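Local structure of hemin degrading factor (Pseudomonas aeruginosa, 4MGF) at residues Q227-L232 and E324-D329; W239-D244 and L308-K313. The protein binds heme and probably takes part in its handling or breakdown in the bacterial cytoplasm. All blocks are in the same frame, centred on the assembly; numbering follows the deposited sequence.

Contact 1 (Q227-L232 and E324-D329)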
# COMPACT_ATOMS: atom_id res chain seq x y z
N GLN A 227 -7.22 -5.08 -18.59
CA GLN A 227 -6.29 -4.47 -17.63
C GLN A 227 -6.94 -3.18 -17.13
O GLN A 227 -7.81 -2.61 -17.79
CB GLN A 227 -4.95 -4.13 -18.27
CG GLN A 227 -4.26 -5.26 -19.00
CD GLN A 227 -4.08 -6.49 -18.14
OE1 GLN A 227 -3.36 -6.46 -17.14
NE2 GLN A 227 -4.75 -7.58 -18.52
N ARG A 228 -6.52 -2.71 -15.96
CA ARG A 228 -7.09 -1.50 -15.39
C ARG A 228 -6.82 -0.26 -16.23
O ARG A 228 -7.72 0.53 -16.45
CB ARG A 228 -6.64 -1.32 -13.93
CG ARG A 228 -6.57 0.12 -13.46
CD ARG A 228 -7.68 0.57 -12.52
NE ARG A 228 -7.73 -0.14 -11.25
CZ ARG A 228 -8.36 0.30 -10.15
NH1 ARG A 228 -8.99 1.47 -10.14
NH2 ARG A 228 -8.35 -0.44 -9.05
N THR A 229 -5.60 -0.08 -16.73
CA THR A 229 -5.33 1.13 -17.52
C THR A 229 -6.01 1.01 -18.89
O THR A 229 -6.44 2.02 -19.46
CB THR A 229 -3.85 1.37 -17.75
OG1 THR A 229 -3.27 0.21 -18.36
CG2 THR A 229 -3.15 1.65 -16.42
N GLN A 230 -6.08 -0.22 -19.39
CA GLN A 230 -6.71 -0.53 -20.67
C GLN A 230 -8.18 -0.15 -20.63
O GLN A 230 -8.72 0.40 -21.59
CB GLN A 230 -6.55 -2.01 -20.98
CG GLN A 230 -7.22 -2.51 -22.24
CD GLN A 230 -6.93 -3.98 -22.48
OE1 GLN A 230 -7.08 -4.81 -21.58
NE2 GLN A 230 -6.49 -4.31 -23.68
N ALA A 231 -8.82 -0.43 -19.50
CA ALA A 231 -10.22 -0.06 -19.32
C ALA A 231 -10.37 1.45 -19.34
O ALA A 231 -11.34 1.98 -19.91
CB ALA A 231 -10.77 -0.63 -18.04
N LEU A 232 -9.44 2.14 -18.70
CA LEU A 232 -9.45 3.59 -18.67
C LEU A 232 -9.39 4.12 -20.09
O LEU A 232 -10.18 5.00 -20.46
CB LEU A 232 -8.28 4.15 -17.84
CG LEU A 232 -8.29 3.76 -16.35
CD1 LEU A 232 -7.22 4.51 -15.52
CD2 LEU A 232 -9.68 3.96 -15.76
N GLU A 324 -5.75 8.58 -10.45
CA GLU A 324 -5.07 7.30 -10.37
C GLU A 324 -3.75 7.33 -11.14
O GLU A 324 -3.74 7.57 -12.34
CB GLU A 324 -5.97 6.18 -10.92
CG GLU A 324 -7.29 6.07 -10.18
CD GLU A 324 -8.14 4.88 -10.62
OE1 GLU A 324 -7.65 4.01 -11.37
OE2 GLU A 324 -9.31 4.82 -10.21
N ALA A 325 -2.65 7.07 -10.43
CA ALA A 325 -1.31 7.01 -11.02
C ALA A 325 -0.82 5.58 -11.16
O ALA A 325 -0.95 4.78 -10.24
CB ALA A 325 -0.34 7.81 -10.16
N PHE A 326 -0.22 5.26 -12.31
CA PHE A 326 0.20 3.90 -12.62
C PHE A 326 1.65 3.86 -13.08
O PHE A 326 2.13 4.82 -13.69
CB PHE A 326 -0.64 3.33 -13.77
CG PHE A 326 -2.11 3.30 -13.50
CD1 PHE A 326 -2.90 4.39 -13.79
CD2 PHE A 326 -2.70 2.17 -12.97
CE1 PHE A 326 -4.26 4.36 -13.56
CE2 PHE A 326 -4.05 2.13 -12.74
CZ PHE A 326 -4.83 3.23 -13.03
N ASP A 327 2.33 2.75 -12.82
CA ASP A 327 3.70 2.55 -13.29
C ASP A 327 3.72 1.97 -14.72
O ASP A 327 2.65 1.69 -15.28
CB ASP A 327 4.50 1.68 -12.31
CG ASP A 327 3.97 0.25 -12.21
OD1 ASP A 327 3.34 -0.26 -13.17
OD2 ASP A 327 4.21 -0.36 -11.16
N PRO A 328 4.91 1.80 -15.32
CA PRO A 328 4.90 1.25 -16.68
C PRO A 328 4.40 -0.18 -16.83
O PRO A 328 4.19 -0.61 -17.97
CB PRO A 328 6.37 1.34 -17.10
CG PRO A 328 6.85 2.55 -16.40
CD PRO A 328 6.19 2.48 -15.03
N ASP A 329 4.23 -0.91 -15.73
CA ASP A 329 3.65 -2.24 -15.83
C ASP A 329 2.13 -2.19 -15.68
O ASP A 329 1.46 -3.22 -15.71
CB ASP A 329 4.27 -3.18 -14.79
CG ASP A 329 5.75 -3.39 -15.01
OD1 ASP A 329 6.12 -3.76 -16.15
OD2 ASP A 329 6.54 -3.15 -14.07
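Apolar packing between the first turn of helix 228-235 and the end of strand 320-326 centres on the ring of Phe326, which three side chains of the helix approach. The Thr229 methyl sits over one face: CG2 is 3.6 Å from the centroid of the Phe326 ring and 15° off its normal, the geometry of a CH-pi contact. The Thr229 torsion explains this, because CG2 stands anti to the carbonyl carbon while OG1 takes the place between backbone N and C. Leu232 meets the Phe326 ring head-on from the helix side, its CD1 3.6 Å from Phe326 CE1 at the far end of the ring. Arg228 contributes its aliphatic part, with CG 3.3 Å from Phe326 CE2, its chain running roughly perpendicular to the Phe326 side chain.

The polar component is one salt bridge. Arg228 NH1 lies 3.1 Å from Glu324 OE1, but the N-H points poorly at the oxygen, so the hydrogen bond is weak. Guanidinium and carboxylate planes stand 75° apart, which excludes a flat two-pronged pairing; the attraction is therefore probably mainly electrostatic. Arg228 reaches the carboxylate through a chain bent at chi2 and chi3, whereas Glu324 is extended beyond CG. The other carboxylate oxygen, Glu324 OE2, is engaged by Lys313, and Arg228 and Lys313 are both heme-binding residues, so Glu324 joins two residues of the heme site.

The helix crosses the strand at -126°, with the axes of the two short segments 10.8 Å apart. Strand 320-326 is hydrogen-bonded to strand 307-313 on one side and strand 332-338 on the other, whose Leu332 also touches Phe326, while helix 217-223 packs against Arg228 and Ala231.

Contact 2 (W239-D244 and L308-K313)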
# COMPACT_ATOMS: atom_id res chain seq x y z
N TRP A 239 -15.59 9.40 -18.63
CA TRP A 239 -15.28 8.46 -17.54
C TRP A 239 -13.81 8.53 -17.10
O TRP A 239 -13.49 8.49 -15.91
CB TRP A 239 -15.63 7.03 -17.96
CG TRP A 239 -17.13 6.75 -18.23
CD1 TRP A 239 -17.65 6.11 -19.32
CD2 TRP A 239 -18.24 7.06 -17.37
NE1 TRP A 239 -19.03 6.00 -19.20
CE2 TRP A 239 -19.41 6.59 -18.02
CE3 TRP A 239 -18.37 7.71 -16.14
CZ2 TRP A 239 -20.67 6.73 -17.46
CZ3 TRP A 239 -19.63 7.86 -15.60
CH2 TRP A 239 -20.77 7.35 -16.26
N ALA A 240 -12.91 8.61 -18.07
CA ALA A 240 -11.49 8.56 -17.76
C ALA A 240 -10.70 9.37 -18.77
O ALA A 240 -10.83 9.15 -19.97
CB ALA A 240 -11.02 7.14 -17.78
N GLU A 241 -9.87 10.29 -18.27
CA GLU A 241 -8.97 11.04 -19.15
C GLU A 241 -7.58 11.14 -18.57
O GLU A 241 -7.38 11.37 -17.37
CB GLU A 241 -9.53 12.42 -19.51
CG GLU A 241 -10.19 13.18 -18.38
CD GLU A 241 -10.91 14.44 -18.87
OE1 GLU A 241 -10.89 14.71 -20.09
OE2 GLU A 241 -11.48 15.17 -18.03
N ARG A 242 -6.60 10.94 -19.45
CA ARG A 242 -5.21 11.00 -19.07
C ARG A 242 -4.78 12.45 -18.83
O ARG A 242 -5.16 13.38 -19.57
CB ARG A 242 -4.35 10.34 -20.15
CG ARG A 242 -2.89 10.13 -19.74
CD ARG A 242 -2.33 8.94 -20.50
NE ARG A 242 -0.88 8.87 -20.41
CZ ARG A 242 -0.15 8.00 -21.11
NH1 ARG A 242 -0.75 7.16 -21.94
NH2 ARG A 242 1.17 7.98 -20.99
N LEU A 243 -3.99 12.63 -17.77
CA LEU A 243 -3.50 13.92 -17.34
C LEU A 243 -1.99 13.96 -17.49
O LEU A 243 -1.33 12.92 -17.62
CB LEU A 243 -3.84 14.14 -15.87
CG LEU A 243 -5.31 13.94 -15.46
CD1 LEU A 243 -5.43 13.83 -13.94
CD2 LEU A 243 -6.19 15.08 -16.01
N ASP A 244 -1.43 15.17 -17.48
CA ASP A 244 0.00 15.28 -17.55
C ASP A 244 0.53 14.73 -16.22
O ASP A 244 0.01 15.07 -15.16
CB ASP A 244 0.41 16.74 -17.76
CG ASP A 244 1.89 16.89 -18.08
OD1 ASP A 244 2.25 16.88 -19.28
OD2 ASP A 244 2.69 17.00 -17.13
N LEU A 308 -1.16 8.93 -15.63
CA LEU A 308 -1.98 9.51 -14.59
C LEU A 308 -3.37 9.78 -15.15
O LEU A 308 -3.51 10.32 -16.26
CB LEU A 308 -1.34 10.80 -14.11
CG LEU A 308 -2.09 11.58 -13.03
CD1 LEU A 308 -2.15 10.77 -11.73
CD2 LEU A 308 -1.44 12.95 -12.80
N TRP A 309 -4.41 9.44 -14.40
CA TRP A 309 -5.77 9.51 -14.93
C TRP A 309 -6.72 10.17 -13.97
O TRP A 309 -6.64 9.96 -12.76
CB TRP A 309 -6.30 8.11 -15.24
CG TRP A 309 -5.64 7.43 -16.39
CD1 TRP A 309 -4.44 6.78 -16.39
CD2 TRP A 309 -6.17 7.31 -17.72
NE1 TRP A 309 -4.18 6.27 -17.64
CE2 TRP A 309 -5.23 6.58 -18.47
CE3 TRP A 309 -7.33 7.77 -18.35
CZ2 TRP A 309 -5.42 6.28 -19.82
CZ3 TRP A 309 -7.53 7.48 -19.70
CH2 TRP A 309 -6.57 6.75 -20.42
N ARG A 310 -7.63 10.98 -14.50
CA ARG A 310 -8.78 11.43 -13.73
C ARG A 310 -9.86 10.39 -14.02
O ARG A 310 -10.13 10.10 -15.18
CB ARG A 310 -9.22 12.82 -14.20
CG ARG A 310 -10.50 13.31 -13.54
CD ARG A 310 -10.73 14.84 -13.70
NE ARG A 310 -10.48 15.33 -15.06
CZ ARG A 310 -9.66 16.33 -15.36
NH1 ARG A 310 -8.97 16.97 -14.40
NH2 ARG A 310 -9.50 16.70 -16.63
N VAL A 311 -10.46 9.82 -12.98
CA VAL A 311 -11.45 8.76 -13.14
C VAL A 311 -12.77 9.15 -12.50
O VAL A 311 -12.79 9.72 -11.42
CB VAL A 311 -10.97 7.42 -12.55
CG1 VAL A 311 -11.95 6.31 -12.88
CG2 VAL A 311 -9.59 7.06 -13.09
N ARG A 312 -13.88 8.82 -13.17
CA ARG A 312 -15.22 9.06 -12.64
C ARG A 312 -16.05 7.75 -12.67
O ARG A 312 -16.21 7.14 -13.72
CB ARG A 312 -15.93 10.14 -13.47
CG ARG A 312 -15.17 11.46 -13.55
CD ARG A 312 -15.92 12.49 -14.41
NE ARG A 312 -15.03 13.60 -14.75
CZ ARG A 312 -14.41 13.74 -15.93
NH1 ARG A 312 -14.59 12.84 -16.89
NH2 ARG A 312 -13.62 14.78 -16.13
N LYS A 313 -16.57 7.34 -11.52
CA LYS A 313 -17.34 6.09 -11.40
C LYS A 313 -18.69 6.35 -10.74
O LYS A 313 -18.74 6.84 -9.61
CB LYS A 313 -16.58 5.07 -10.53
CG LYS A 313 -15.19 4.71 -11.01
CD LYS A 313 -14.66 3.50 -10.24
CE LYS A 313 -13.16 3.34 -10.43
NZ LYS A 313 -12.37 4.50 -9.88
O HOH W 1 -0.38 10.39 -17.98
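The indole of Trp309 carries Arg242 on one face: Arg242 CB lies 4.0 Å from the centroid of the six-membered ring and only 3° off its normal, a CH-pi contact. At the indole edge, near its plane, is Ala240 O, 3.7 Å from Trp309 CZ3, while NE1 bonds to Glu307 OE1. The Trp239 ring stacks on Trp208. The guanidinium of Arg310 has Leu243 CD2 over one face, displaced toward the rim, and Glu241 OE2 at its edge.

That oxygen accepts three hydrogen bonds. Arg310 grips it side-on with NE and NH2, the latter 2.9 Å from Glu241 OE2, and Arg312 NH2 adds a third at 2.9 Å from the same atom. The Arg310 NH2 approach rises 67° out of the carboxylate plane, whereas the oxygen lies nearly in the guanidinium plane. Glu241 CG is placed between backbone N and C (chi1 41°), and the extended remainder brings OE2 to both arginines. Arg312 NE meets Glu355, Arg312 NH1 the Gly237 and Glu238 carbonyls, and Arg310 NH1 those of Phe357 and Ala354.

The backbones pair antiparallel. Glu241 and Arg310 form a hydrogen-bonded pair, flanked by the non-hydrogen-bonded pairs Ala240-Val311 and Arg242-Trp309. A water accepts from Arg242 NE and Leu308 N and donates to Leu243 O, bridging the strands near one end.

Strand 240-243 is the outermost strand, within the chain, of a nine-strand antiparallel sheet to which both HemS/ChuX regions contribute; its neighbour ends in Lys313, seen to bind heme.

In the fold
Both contacts belong to the C-terminal HemS/ChuX region, their centres about 10 Å apart, and the segments of contact 2 fall between those of contact 1 in the sequence. They meet where strands 320-326 and 307-313 lie side by side: Glu324 N is 2.8 Å from Trp309 O, a probable backbone hydrogen bond, and Glu324 OE2 is 3.1 Å from Lys313 NZ. Leu232 joins them from the helix, its CD1 3.4 Å from Trp309 CG. Toward the heme site, the side chain of Val311 in contact 2 is about 6 Å from that of Arg228 in contact 1, while the side chain of Glu324 lies about 8 Å from that of Thr214, another heme-binding residue.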